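Local structure of Cg10997-pa (Drosophila melanogaster, 2YV7) at residues Val20-Leu25 with Ser60-Thr65; Ile26-Thr31 with Thr82-Leu87. The protein may insert into membranes and form pH-dependent chloride channels, switching from a soluble glutathione-transferase-like fold, and may play a role in ethanol sensitivity. One frame throughout, in Å; residues are numbered along the deposited sequence.

Contact 1: Val20-Leu25 with Ser60-Thr65; sequences VPEIEL and SLKVTT
Lys62 O takes two contacts from strand 22-28: a hydrogen bond from Leu25 N at 2.7 Å and a C-H...O contact from Glu24 CA at 3.1 Å. This contact belongs to the beta-alpha-beta unit of the thioredoxin-like N-terminal domain, in which strand 22-28 and strand 60-66 run parallel, their segment axes 24° apart, with helix 41-55 between them in the chain. The amides of Ser60, Lys62 and Thr64 bond to the carbonyls of Pro21, Ile23 and Leu25, and Ile23 N bonds to Ser60 O at 2.6 Å, which fixes the register Glu22-Ser60 to Leu25-Val63. Ile23, Leu25, Leu61 and Val63 share one face; there Leu25 CB meets Leu61 CD1 at 4.3 Å, and Phe47 and Leu50 of helix 41-55 pack on Leu25. The other face is polar. The Glu24 chain is extended (chi1 179°, chi2 175°), and this brings its carboxylate beside Thr64, whose OG1 donates to Glu24 OE2, although the 2.4 Å between them is doubtfully short. Glu24 and Lys62 lie side by side, joined by a long salt bridge from OE1 to NZ of 3.8 Å, while Glu22 reaches obliquely over the lysine chain, its OE2 3.4 Å from Lys62 CD.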
loop_
_atom_site.group_PDB
_atom_site.type_symbol
_atom_site.label_atom_id
_atom_site.label_comp_id
_atom_site.label_asym_id
_atom_site.label_seq_id
_atom_site.Cartn_x
_atom_site.Cartn_y
_atom_site.Cartn_z
ATOM N N VAL A 20 -8.576 -6.678 -23.908
ATOM C CA VAL A 20 -7.453 -6.814 -22.951
ATOM C C VAL A 20 -7.966 -7.680 -21.826
ATOM O O VAL A 20 -9.173 -7.733 -21.621
ATOM C CB VAL A 20 -6.914 -5.477 -22.371
ATOM C CG1 VAL A 20 -6.150 -4.696 -23.465
ATOM C CG2 VAL A 20 -8.047 -4.658 -21.669
ATOM N N PRO A 21 -7.071 -8.388 -21.127
ATOM C CA PRO A 21 -7.468 -9.256 -20.009
ATOM C C PRO A 21 -8.149 -8.518 -18.855
ATOM O O PRO A 21 -7.761 -7.396 -18.497
ATOM C CB PRO A 21 -6.140 -9.797 -19.502
ATOM C CG PRO A 21 -5.211 -9.648 -20.620
ATOM C CD PRO A 21 -5.623 -8.439 -21.365
ATOM N N GLU A 22 -9.168 -9.136 -18.276
ATOM C CA GLU A 22 -9.722 -8.589 -17.046
ATOM C C GLU A 22 -9.084 -9.281 -15.854
ATOM O O GLU A 22 -9.195 -10.494 -15.699
ATOM C CB GLU A 22 -11.249 -8.709 -16.997
ATOM C CG GLU A 22 -11.789 -8.966 -15.592
ATOM C CD GLU A 22 -13.111 -8.297 -15.323
ATOM O OE1 GLU A 22 -13.236 -7.078 -15.611
ATOM O OE2 GLU A 22 -14.011 -8.988 -14.790
ATOM N N ILE A 23 -8.412 -8.507 -15.004
ATOM C CA ILE A 23 -7.896 -9.075 -13.759
ATOM C C ILE A 23 -8.823 -8.702 -12.630
ATOM O O ILE A 23 -9.270 -7.555 -12.564
ATOM C CB ILE A 23 -6.435 -8.588 -13.475
ATOM C CG1 ILE A 23 -5.567 -8.744 -14.728
ATOM C CG2 ILE A 23 -5.793 -9.355 -12.313
ATOM C CD1 ILE A 23 -5.294 -10.195 -15.140
ATOM N N GLU A 24 -9.110 -9.678 -11.755
ATOM C CA GLU A 24 -9.929 -9.459 -10.566
ATOM C C GLU A 24 -9.047 -9.545 -9.326
ATOM O O GLU A 24 -8.326 -10.519 -9.146
ATOM C CB GLU A 24 -11.068 -10.472 -10.449
ATOM C CG GLU A 24 -11.912 -10.246 -9.179
ATOM C CD GLU A 24 -13.156 -11.163 -9.041
ATOM O OE1 GLU A 24 -13.272 -12.197 -9.747
ATOM O OE2 GLU A 24 -14.009 -10.852 -8.184
ATOM N N LEU A 25 -9.067 -8.497 -8.496
ATOM C CA LEU A 25 -8.357 -8.539 -7.227
ATOM C C LEU A 25 -9.372 -8.600 -6.078
ATOM O O LEU A 25 -10.186 -7.706 -5.918
ATOM C CB LEU A 25 -7.413 -7.325 -7.053
ATOM C CG LEU A 25 -6.580 -7.392 -5.765
ATOM C CD1 LEU A 25 -5.591 -8.553 -5.777
ATOM C CD2 LEU A 25 -5.863 -6.016 -5.624
ATOM N N SER A 60 -7.676 -4.893 -17.587
ATOM C CA SER A 60 -8.880 -4.369 -17.007
ATOM C C SER A 60 -8.811 -4.798 -15.542
ATOM O O SER A 60 -8.454 -5.934 -15.221
ATOM C CB SER A 60 -10.069 -5.058 -17.689
ATOM O OG SER A 60 -11.296 -4.510 -17.328
ATOM N N LEU A 61 -9.112 -3.874 -14.640
ATOM C CA LEU A 61 -9.045 -4.191 -13.226
ATOM C C LEU A 61 -10.440 -4.157 -12.626
ATOM O O LEU A 61 -11.123 -3.148 -12.728
ATOM C CB LEU A 61 -8.141 -3.180 -12.480
ATOM C CG LEU A 61 -7.948 -3.485 -10.982
ATOM C CD1 LEU A 61 -7.411 -4.907 -10.661
ATOM C CD2 LEU A 61 -7.102 -2.368 -10.279
ATOM N N LYS A 62 -10.786 -5.239 -11.945
ATOM C CA LYS A 62 -11.984 -5.389 -11.138
ATOM C C LYS A 62 -11.553 -5.700 -9.723
ATOM O O LYS A 62 -10.837 -6.677 -9.479
ATOM C CB LYS A 62 -12.839 -6.542 -11.692
ATOM C CG LYS A 62 -14.010 -7.041 -10.855
ATOM C CD LYS A 62 -14.697 -8.272 -11.580
ATOM C CE LYS A 62 -15.881 -8.881 -10.804
ATOM N NZ LYS A 62 -16.239 -10.292 -11.262
ATOM N N VAL A 63 -11.980 -4.842 -8.798
ATOM C CA VAL A 63 -11.685 -5.006 -7.378
ATOM C C VAL A 63 -12.935 -5.437 -6.597
ATOM O O VAL A 63 -13.952 -4.733 -6.607
ATOM C CB VAL A 63 -11.045 -3.722 -6.806
ATOM C CG1 VAL A 63 -10.808 -3.839 -5.295
ATOM C CG2 VAL A 63 -9.724 -3.438 -7.520
ATOM N N THR A 64 -12.837 -6.607 -5.957
ATOM C CA THR A 64 -13.908 -7.233 -5.185
ATOM C C THR A 64 -13.556 -7.176 -3.703
ATOM O O THR A 64 -12.536 -7.693 -3.276
ATOM C CB THR A 64 -14.088 -8.713 -5.558
ATOM O OG1 THR A 64 -14.307 -8.828 -6.979
ATOM C CG2 THR A 64 -15.255 -9.317 -4.816
ATOM N N THR A 65 -14.434 -6.568 -2.917
ATOM C CA THR A 65 -14.229 -6.456 -1.483
ATOM C C THR A 65 -15.005 -7.561 -0.739
ATOM O O THR A 65 -16.207 -7.734 -0.962
ATOM C CB THR A 65 -14.657 -5.041 -1.031
ATOM O OG1 THR A 65 -14.045 -4.074 -1.895
ATOM C CG2 THR A 65 -14.193 -4.762 0.313
#

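Contact 2: Ile26-Thr31 with Thr82-Leu87; sequences IIKAST and THPPIL. With CA (calcium ion), chain B.
The cis-proline turn of the thioredoxin-like domain, here His83-Pro84-Pro85 with the cis peptide bond before Pro85, leads into strand 86-89 beside strand 22-28 and carries part of a calcium site. Ile26 and Ile86 form an antiparallel hydrogen-bonded pair: Ile26 N gives a bond to Ile86 O of 2.9 Å, and Ile86 N returns one to Ile26 O of 3.2 Å, arriving in the carbonyl plane on a lone pair. Ile26 O also receives a C-H...O contact from Pro85 CA at 3.1 Å. The isoleucine side chains share a face of the sheet and meet through their CB atoms. Farther along, Lys28 crosses Pro84 at about a right angle, its CG 3.6 Å from Pro84 CB. Chi2 of 170° and chi3 of 151° keep the lysine chain extended and bring CE to the edge of the His83 ring, near the ring plane and 3.6 Å from CD2. Cutting the Lys28 chain back to an alanine is likely to leave the Pro84 ring and the His83 edge without this aliphatic cover. Calcium is bound by His83 O and Pro85 O, each at 2.6 Å, and Leu95 O is a further ligand. Because His83 O and Pro85 O are backbone carbonyls of the residues before and after Pro84, their placing at the calcium probably depends on the path of the turn, and the His83 ring can lie against Lys28 while its carbonyl serves the metal.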
loop_
_atom_site.group_PDB
_atom_site.type_symbol
_atom_site.label_atom_id
_atom_site.label_comp_id
_atom_site.label_asym_id
_atom_site.label_seq_id
_atom_site.Cartn_x
_atom_site.Cartn_y
_atom_site.Cartn_z
ATOM N N ILE A 26 -9.327 -9.683 -5.319
ATOM C CA ILE A 26 -10.164 -9.748 -4.123
ATOM C C ILE A 26 -9.425 -9.130 -2.946
ATOM O O ILE A 26 -8.298 -9.532 -2.642
ATOM C CB ILE A 26 -10.572 -11.179 -3.772
ATOM C CG1 ILE A 26 -11.347 -11.797 -4.974
ATOM C CG2 ILE A 26 -11.418 -11.179 -2.544
ATOM C CD1 ILE A 26 -12.040 -13.149 -4.673
ATOM N N ILE A 27 -10.085 -8.198 -2.250
ATOM C CA ILE A 27 -9.476 -7.524 -1.073
ATOM C C ILE A 27 -10.349 -7.618 0.196
ATOM O O ILE A 27 -11.538 -7.819 0.106
ATOM C CB ILE A 27 -9.057 -6.030 -1.408
ATOM C CG1 ILE A 27 -10.277 -5.118 -1.514
ATOM C CG2 ILE A 27 -8.112 -5.999 -2.592
ATOM C CD1 ILE A 27 -9.978 -3.599 -1.796
ATOM N N LYS A 28 -9.740 -7.452 1.370
ATOM C CA LYS A 28 -10.422 -7.514 2.663
ATOM C C LYS A 28 -11.160 -6.204 2.855
ATOM O O LYS A 28 -10.608 -5.123 2.551
ATOM C CB LYS A 28 -9.412 -7.639 3.795
ATOM C CG LYS A 28 -8.706 -9.002 3.901
ATOM C CD LYS A 28 -7.533 -8.962 4.895
ATOM C CE LYS A 28 -7.294 -10.351 5.557
ATOM N NZ LYS A 28 -6.108 -10.413 6.487
ATOM N N ALA A 29 -12.410 -6.310 3.310
ATOM C CA ALA A 29 -13.249 -5.176 3.627
ATOM C C ALA A 29 -12.882 -4.616 4.977
ATOM O O ALA A 29 -12.391 -5.327 5.862
ATOM C CB ALA A 29 -14.722 -5.573 3.687
ATOM N N SER A 30 -13.174 -3.336 5.103
ATOM C CA SER A 30 -13.252 -2.649 6.365
ATOM C C SER A 30 -14.004 -3.492 7.384
ATOM O O SER A 30 -15.048 -4.058 7.106
ATOM C CB SER A 30 -14.004 -1.341 6.151
ATOM O OG SER A 30 -14.405 -0.745 7.371
ATOM N N THR A 31 -13.445 -3.483 8.567
ATOM C CA THR A 31 -13.921 -4.134 9.743
ATOM C C THR A 31 -14.902 -3.226 10.482
ATOM O O THR A 31 -15.459 -3.617 11.487
ATOM C CB THR A 31 -12.707 -4.411 10.626
ATOM O OG1 THR A 31 -11.797 -3.285 10.539
ATOM C CG2 THR A 31 -11.988 -5.691 10.131
ATOM N N THR A 82 -7.612 -19.478 2.611
ATOM C CA THR A 82 -6.749 -18.374 2.187
ATOM C C THR A 82 -7.403 -16.982 2.334
ATOM O O THR A 82 -8.555 -16.756 1.926
ATOM C CB THR A 82 -6.138 -18.616 0.784
ATOM O OG1 THR A 82 -5.623 -17.383 0.257
ATOM C CG2 THR A 82 -7.177 -19.191 -0.168
ATOM N N HIS A 83 -6.642 -16.079 2.946
ATOM C CA HIS A 83 -7.017 -14.677 3.128
ATOM C C HIS A 83 -6.700 -13.810 1.908
ATOM O O HIS A 83 -5.714 -14.072 1.210
ATOM C CB HIS A 83 -6.237 -14.112 4.317
ATOM C CG HIS A 83 -6.802 -14.506 5.641
ATOM N ND1 HIS A 83 -6.553 -15.735 6.214
ATOM C CD2 HIS A 83 -7.615 -13.846 6.497
ATOM C CE1 HIS A 83 -7.179 -15.810 7.377
ATOM N NE2 HIS A 83 -7.830 -14.677 7.573
ATOM N N PRO A 84 -7.527 -12.772 1.655
ATOM C CA PRO A 84 -7.161 -11.778 0.643
ATOM C C PRO A 84 -5.759 -11.205 0.927
ATOM O O PRO A 84 -5.269 -11.309 2.066
ATOM C CB PRO A 84 -8.292 -10.740 0.745
ATOM C CG PRO A 84 -9.463 -11.620 1.205
ATOM C CD PRO A 84 -8.839 -12.455 2.258
ATOM N N PRO A 85 -5.090 -10.657 -0.105
ATOM C CA PRO A 85 -5.602 -10.566 -1.460
ATOM C C PRO A 85 -5.476 -11.893 -2.185
ATOM O O PRO A 85 -4.632 -12.731 -1.853
ATOM C CB PRO A 85 -4.662 -9.580 -2.140
ATOM C CG PRO A 85 -3.386 -9.716 -1.391
ATOM C CD PRO A 85 -3.741 -10.058 0.023
ATOM N N ILE A 86 -6.328 -12.026 -3.179
ATOM C CA ILE A 86 -6.340 -13.162 -4.092
ATOM C C ILE A 86 -6.480 -12.577 -5.461
ATOM O O ILE A 86 -7.317 -11.697 -5.686
ATOM C CB ILE A 86 -7.556 -14.090 -3.776
ATOM C CG1 ILE A 86 -7.328 -14.815 -2.449
ATOM C CG2 ILE A 86 -7.796 -15.050 -4.986
ATOM C CD1 ILE A 86 -8.617 -15.286 -1.724
ATOM N N LEU A 87 -5.660 -13.044 -6.424
ATOM C CA LEU A 87 -5.675 -12.468 -7.766
ATOM C C LEU A 87 -6.271 -13.512 -8.749
ATOM O O LEU A 87 -5.835 -14.648 -8.749
ATOM C CB LEU A 87 -4.260 -12.081 -8.225
ATOM C CG LEU A 87 -3.993 -11.479 -9.604
ATOM C CD1 LEU A 87 -2.643 -10.819 -9.679
ATOM C CD2 LEU A 87 -4.058 -12.524 -10.756
HETATM CA CA CA B . -3.363 -14.057 -0.009
#

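Overall arrangement
Strand 22-28 is common to both contacts: contact 1 joins it in parallel to the outermost strand 60-66, and contact 2 joins it antiparallel to strand 86-89, so it lies between them in the mixed sheet. Contact 1 is a surface contact, with five backbone hydrogen bonds and a charged outer face; contact 2 is partly buried, with two backbone bonds, proline packing and a metal site. Their centres lie 13 Å apart, yet they touch directly. Thr64 O and Ile27 N, 2.7 Å apart, probably continue the parallel bonding, Val63 CG1 packs on Ile27 CD1 at 3.6 Å, and Leu25 CD1 lies 3.6 Å from Ile86 O.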